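Local coordinates for thioredoxin-like protein (Bacteroides caccae ATCC 43185, PDB 4YOD) that probably acts as an oxidoreductase through a thioredoxin-like domain, which follows an all-helical region of unknown function, at residues K36-D40 with A59-Y63; L169-A174 with L263-K267. All coordinates share one frame; numbering follows the deposited sequence.

How the interactions relate
Interaction 1 and interaction 2 lie in different halves of the chain, on opposite sides of its centre, with their own centres about 40 Å apart and their nearest atoms about 27 Å apart. They come in series along the sequence. Interaction 1 belongs to the helical N-terminal part, where the turn that helix 27-37 runs into is fastened to helix 53-66 by aromatic side chains. Interaction 2 belongs to the thioredoxin-like part, where two loops at one end of the mixed five-stranded sheet are tied together around one lysine. They share no helix, strand or sheet: interaction 1 joins parts of the helical region, and interaction 2 joins two loops of the thioredoxin-like part.

Interaction 1: residues K36-D40 with A59-Y63; sequences KHYWD and AWVDY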
loop_
_atom_site.group_PDB
_atom_site.type_symbol
_atom_site.label_atom_id
_atom_site.label_comp_id
_atom_site.label_asym_id
_atom_site.label_seq_id
_atom_site.Cartn_x
_atom_site.Cartn_y
_atom_site.Cartn_z
ATOM N N LYS A 36 0.299 15.725 16.290
ATOM C CA LYS A 36 1.567 16.003 16.947
ATOM C C LYS A 36 1.599 15.671 18.439
ATOM O O LYS A 36 2.623 15.174 18.906
ATOM C CB LYS A 36 1.968 17.463 16.726
ATOM C CG LYS A 36 2.617 17.663 15.347
ATOM C CD LYS A 36 2.846 19.132 14.994
ATOM C CE LYS A 36 3.501 19.278 13.639
ATOM N NZ LYS A 36 3.797 20.698 13.310
ATOM N N HIS A 37 0.491 15.896 19.169
ATOM C CA HIS A 37 0.425 15.715 20.617
ATOM C C HIS A 37 -0.338 14.457 21.056
ATOM O O HIS A 37 -0.472 14.225 22.258
ATOM C CB HIS A 37 -0.231 16.960 21.247
ATOM C CG HIS A 37 0.557 18.210 21.010
ATOM N ND1 HIS A 37 1.383 18.734 21.989
ATOM C CD2 HIS A 37 0.666 18.966 19.892
ATOM C CE1 HIS A 37 1.959 19.796 21.440
ATOM N NE2 HIS A 37 1.563 19.971 20.177
ATOM N N TYR A 38 -0.764 13.618 20.102
ATOM C CA TYR A 38 -1.584 12.417 20.325
ATOM C C TYR A 38 -1.108 11.535 21.467
ATOM O O TYR A 38 -1.947 11.096 22.254
ATOM C CB TYR A 38 -1.668 11.565 19.035
ATOM C CG TYR A 38 -2.738 10.495 19.094
ATOM C CD1 TYR A 38 -4.068 10.798 18.814
ATOM C CD2 TYR A 38 -2.436 9.202 19.514
ATOM C CE1 TYR A 38 -5.067 9.829 18.914
ATOM C CE2 TYR A 38 -3.423 8.223 19.607
ATOM C CZ TYR A 38 -4.739 8.544 19.310
ATOM O OH TYR A 38 -5.722 7.598 19.411
ATOM N N TRP A 39 0.216 11.262 21.536
ATOM C CA TRP A 39 0.824 10.342 22.490
ATOM C C TRP A 39 1.492 11.019 23.688
ATOM O O TRP A 39 2.167 10.334 24.455
ATOM C CB TRP A 39 1.874 9.481 21.743
ATOM C CG TRP A 39 1.283 8.638 20.644
ATOM C CD1 TRP A 39 1.294 8.913 19.310
ATOM C CD2 TRP A 39 0.533 7.420 20.796
ATOM N NE1 TRP A 39 0.663 7.907 18.611
ATOM C CE2 TRP A 39 0.170 6.986 19.500
ATOM C CE3 TRP A 39 0.167 6.630 21.906
ATOM C CZ2 TRP A 39 -0.544 5.800 19.275
ATOM C CZ3 TRP A 39 -0.548 5.455 21.684
ATOM C CH2 TRP A 39 -0.907 5.058 20.383
ATOM N N ASP A 40 1.312 12.336 23.855
ATOM C CA ASP A 40 1.925 13.128 24.924
ATOM C C ASP A 40 1.671 12.601 26.352
ATOM O O ASP A 40 2.549 12.750 27.200
ATOM C CB ASP A 40 1.414 14.578 24.855
ATOM C CG ASP A 40 2.095 15.476 23.834
ATOM O OD1 ASP A 40 2.815 14.946 22.955
ATOM O OD2 ASP A 40 1.915 16.716 23.920
ATOM N N ALA A 59 -6.324 2.832 20.666
ATOM C CA ALA A 59 -5.616 4.117 20.603
ATOM C C ALA A 59 -4.752 4.179 19.327
ATOM O O ALA A 59 -4.757 5.204 18.636
ATOM C CB ALA A 59 -4.739 4.303 21.837
ATOM N N TRP A 60 -4.078 3.059 18.980
ATOM C CA TRP A 60 -3.259 2.965 17.759
ATOM C C TRP A 60 -4.148 3.091 16.498
ATOM O O TRP A 60 -3.778 3.807 15.580
ATOM C CB TRP A 60 -2.432 1.672 17.709
ATOM C CG TRP A 60 -1.622 1.549 16.442
ATOM C CD1 TRP A 60 -1.956 0.849 15.317
ATOM C CD2 TRP A 60 -0.423 2.273 16.123
ATOM N NE1 TRP A 60 -1.005 1.049 14.331
ATOM C CE2 TRP A 60 -0.054 1.919 14.802
ATOM C CE3 TRP A 60 0.403 3.160 16.845
ATOM C CZ2 TRP A 60 1.105 2.417 14.188
ATOM C CZ3 TRP A 60 1.549 3.648 16.241
ATOM C CH2 TRP A 60 1.890 3.282 14.928
ATOM N N VAL A 61 -5.301 2.395 16.467
ATOM C CA VAL A 61 -6.268 2.412 15.355
ATOM C C VAL A 61 -6.764 3.868 15.112
ATOM O O VAL A 61 -6.763 4.329 13.964
ATOM C CB VAL A 61 -7.434 1.416 15.638
ATOM C CG1 VAL A 61 -8.658 1.651 14.739
ATOM C CG2 VAL A 61 -6.953 -0.012 15.520
ATOM N N ASP A 62 -7.179 4.568 16.189
ATOM C CA ASP A 62 -7.641 5.961 16.133
ATOM C C ASP A 62 -6.521 6.914 15.652
ATOM O O ASP A 62 -6.806 7.845 14.909
ATOM C CB ASP A 62 -8.201 6.411 17.474
ATOM C CG ASP A 62 -9.537 5.756 17.799
ATOM O OD1 ASP A 62 -10.247 5.345 16.849
ATOM O OD2 ASP A 62 -9.859 5.637 19.000
ATOM N N TYR A 63 -5.263 6.641 16.020
ATOM C CA TYR A 63 -4.105 7.410 15.556
ATOM C C TYR A 63 -3.934 7.264 14.040
ATOM O O TYR A 63 -3.788 8.268 13.346
ATOM C CB TYR A 63 -2.830 6.929 16.269
ATOM C CG TYR A 63 -1.568 7.682 15.905
ATOM C CD1 TYR A 63 -1.434 9.044 16.191
ATOM C CD2 TYR A 63 -0.458 7.012 15.391
ATOM C CE1 TYR A 63 -0.261 9.735 15.880
ATOM C CE2 TYR A 63 0.750 7.675 15.165
ATOM C CZ TYR A 63 0.843 9.037 15.409
ATOM O OH TYR A 63 2.033 9.685 15.160
HETATM O O HOH W 1 -8.317 7.947 20.560
#
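The closest backbone approach between the segments is at Tyr38 and Tyr63, whose CA atoms are 7.4 Å apart. There a type I beta turn, His37 to Asp40, leads on from the helix that contains Lys36 and lies against helix 53-66, and an aromatic cluster of Tyr38, Trp39 and Tyr63 fills the interface within this helical region. With CG anti to the backbone N (chi1 -167°), the Tyr38 ring extends to the helix, and its OH donates to Ala59 O at 2.7 Å, in the carbonyl plane and on a lone pair. The same oxygen also accepts the helical bond from Tyr63 N, so two donors grip it. A water donates to both Tyr38 OH and Asp62 OD2. Tyr63 CB lies over a face of the Tyr38 ring, 4.0 Å from its centroid, in a CH-pi contact. Replacing Tyr38 with a phenylalanine would probably cost Ala59 O its second donor and leave the bridging water without its link to the turn. Trp39 CZ2 lies 3.7 Å from Trp60 CE3. The Tyr63 hydroxyl is hydrogen-bonded to Thr82 OG1 of helix 72-85, outside the contact. The five-membered ring of Trp39 turns its edge to the Tyr63 face in a T-shaped pair, planes at 73°, with NE1 sitting 3.2 Å above the plane of the Tyr63 ring, over its centre.

Interaction 2: residues L169-A174 with L263-K267; sequences LYQLNA and LNKEK
Two loops at one end of the central sheet of the thioredoxin-like fold meet here, and the type I beta turn from Asn264 to Lys267, in the connection between strands 259-263 and 269-272, sends the lysine across to 169-174. Lys267 CG sits over the centre of the Tyr170 ring, 3.8 Å from the centroid, as a CH-pi contact, and the two side chains run past each other in opposite directions. Beyond the contact, Tyr170 OH is hydrogen-bonded to Ala154 O, which anchors the far end of the ring that Lys267 covers. Bends at chi2 (-64°) and chi4 (-66°) then bring Lys267 NZ round to Leu172 O, to which it donates at 2.8 Å, tilted 24° from the carbonyl plane. Two waters accept further bonds from NZ: one donates to Tyr170 O, the other to Ala174 O and Asn264 O. The buried ammonium is thus gripped by three acceptors and linked to both backbones. At Ala174 O, Lys265 CA makes a CA-H...O contact of 3.5 Å. Deeper in, Leu169 and Leu263 touch tip to tip through their CD1 atoms, 4.1 Å apart. Beneath the loops, Leu169, Leu172, Leu263 and Lys267 all pack on Leu177 of strand 176-181, and Leu169 and Leu172 also reach Leu214 of strand 211-217.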
loop_
_atom_site.group_PDB
_atom_site.type_symbol
_atom_site.label_atom_id
_atom_site.label_comp_id
_atom_site.label_asym_id
_atom_site.label_seq_id
_atom_site.Cartn_x
_atom_site.Cartn_y
_atom_site.Cartn_z
ATOM N N LEU A 169 6.497 -3.595 -20.702
ATOM C CA LEU A 169 5.656 -2.569 -20.097
ATOM C C LEU A 169 5.902 -1.194 -20.731
ATOM O O LEU A 169 4.949 -0.531 -21.123
ATOM C CB LEU A 169 5.917 -2.494 -18.575
ATOM C CG LEU A 169 5.255 -1.347 -17.805
ATOM C CD1 LEU A 169 3.736 -1.495 -17.802
ATOM C CD2 LEU A 169 5.773 -1.286 -16.382
ATOM N N TYR A 170 7.173 -0.802 -20.864
ATOM C CA TYR A 170 7.545 0.517 -21.363
ATOM C C TYR A 170 7.328 0.694 -22.863
ATOM O O TYR A 170 7.312 1.838 -23.326
ATOM C CB TYR A 170 8.989 0.869 -20.985
ATOM C CG TYR A 170 9.096 1.478 -19.599
ATOM C CD1 TYR A 170 8.825 0.727 -18.460
ATOM C CD2 TYR A 170 9.462 2.811 -19.427
ATOM C CE1 TYR A 170 8.936 1.274 -17.186
ATOM C CE2 TYR A 170 9.562 3.375 -18.155
ATOM C CZ TYR A 170 9.322 2.595 -17.037
ATOM O OH TYR A 170 9.418 3.137 -15.775
ATOM N N GLN A 171 7.097 -0.406 -23.600
ATOM C CA GLN A 171 6.833 -0.364 -25.040
ATOM C C GLN A 171 5.364 -0.004 -25.316
ATOM O O GLN A 171 4.999 0.284 -26.459
ATOM C CB GLN A 171 7.207 -1.698 -25.701
ATOM C CG GLN A 171 8.661 -1.736 -26.151
ATOM C CD GLN A 171 9.196 -3.123 -26.411
ATOM O OE1 GLN A 171 8.501 -4.144 -26.276
ATOM N NE2 GLN A 171 10.465 -3.186 -26.790
ATOM N N LEU A 172 4.532 -0.001 -24.274
ATOM C CA LEU A 172 3.127 0.353 -24.406
ATOM C C LEU A 172 2.961 1.855 -24.309
ATOM O O LEU A 172 3.532 2.497 -23.429
ATOM C CB LEU A 172 2.267 -0.370 -23.372
ATOM C CG LEU A 172 2.232 -1.880 -23.530
ATOM C CD1 LEU A 172 1.715 -2.541 -22.264
ATOM C CD2 LEU A 172 1.460 -2.293 -24.791
ATOM N N ASN A 173 2.175 2.411 -25.222
ATOM C CA ASN A 173 1.976 3.846 -25.337
ATOM C C ASN A 173 0.530 4.223 -25.091
ATOM O O ASN A 173 -0.343 3.891 -25.902
ATOM C CB ASN A 173 2.428 4.322 -26.727
ATOM C CG ASN A 173 3.817 3.852 -27.088
ATOM O OD1 ASN A 173 4.769 4.016 -26.324
ATOM N ND2 ASN A 173 3.959 3.227 -28.249
ATOM N N ALA A 174 0.284 4.919 -23.962
ATOM C CA ALA A 174 -1.033 5.431 -23.555
ATOM C C ALA A 174 -0.878 6.468 -22.450
ATOM O O ALA A 174 0.081 6.390 -21.676
ATOM C CB ALA A 174 -1.923 4.287 -23.069
ATOM N N LEU A 263 -0.603 3.841 -13.720
ATOM C CA LEU A 263 0.607 4.551 -14.145
ATOM C C LEU A 263 0.239 5.664 -15.118
ATOM O O LEU A 263 -0.741 5.532 -15.838
ATOM C CB LEU A 263 1.642 3.600 -14.805
ATOM C CG LEU A 263 1.842 2.162 -14.242
ATOM C CD1 LEU A 263 2.923 1.408 -15.046
ATOM C CD2 LEU A 263 2.238 2.170 -12.729
ATOM N N ASN A 264 1.043 6.747 -15.181
ATOM C CA ASN A 264 0.791 7.824 -16.145
ATOM C C ASN A 264 1.517 7.487 -17.484
ATOM O O ASN A 264 2.003 6.357 -17.649
ATOM C CB ASN A 264 1.192 9.204 -15.579
ATOM C CG ASN A 264 2.677 9.461 -15.434
ATOM O OD1 ASN A 264 3.533 8.656 -15.812
ATOM N ND2 ASN A 264 3.020 10.627 -14.929
ATOM N N LYS A 265 1.593 8.465 -18.410
ATOM C CA LYS A 265 2.193 8.370 -19.752
ATOM C C LYS A 265 3.681 7.930 -19.712
ATOM O O LYS A 265 4.114 7.156 -20.577
ATOM C CB LYS A 265 2.074 9.733 -20.461
ATOM C CG LYS A 265 2.552 9.746 -21.926
ATOM C CD LYS A 265 1.451 10.164 -22.898
ATOM C CE LYS A 265 1.881 10.088 -24.352
ATOM N NZ LYS A 265 2.036 8.682 -24.834
ATOM N N GLU A 266 4.441 8.437 -18.723
ATOM C CA GLU A 266 5.881 8.158 -18.516
ATOM C C GLU A 266 6.106 6.920 -17.626
ATOM O O GLU A 266 7.254 6.618 -17.291
ATOM C CB GLU A 266 6.583 9.373 -17.876
ATOM C CG GLU A 266 6.437 10.680 -18.636
ATOM C CD GLU A 266 7.076 11.865 -17.937
ATOM O OE1 GLU A 266 6.410 12.470 -17.067
ATOM O OE2 GLU A 266 8.247 12.185 -18.254
ATOM N N LYS A 267 5.009 6.219 -17.241
ATOM C CA LYS A 267 4.999 5.019 -16.390
ATOM C C LYS A 267 5.311 5.356 -14.933
ATOM O O LYS A 267 5.652 4.461 -14.165
ATOM C CB LYS A 267 5.924 3.877 -16.914
ATOM C CG LYS A 267 5.623 3.441 -18.364
ATOM C CD LYS A 267 4.217 2.823 -18.539
ATOM C CE LYS A 267 3.956 2.391 -19.969
ATOM N NZ LYS A 267 3.895 3.556 -20.895
HETATM O O HOH W 2 6.477 4.136 -21.802
HETATM O O HOH W 3 2.884 5.919 -22.859
HETATM O O HOH W 4 1.527 4.772 -19.812
#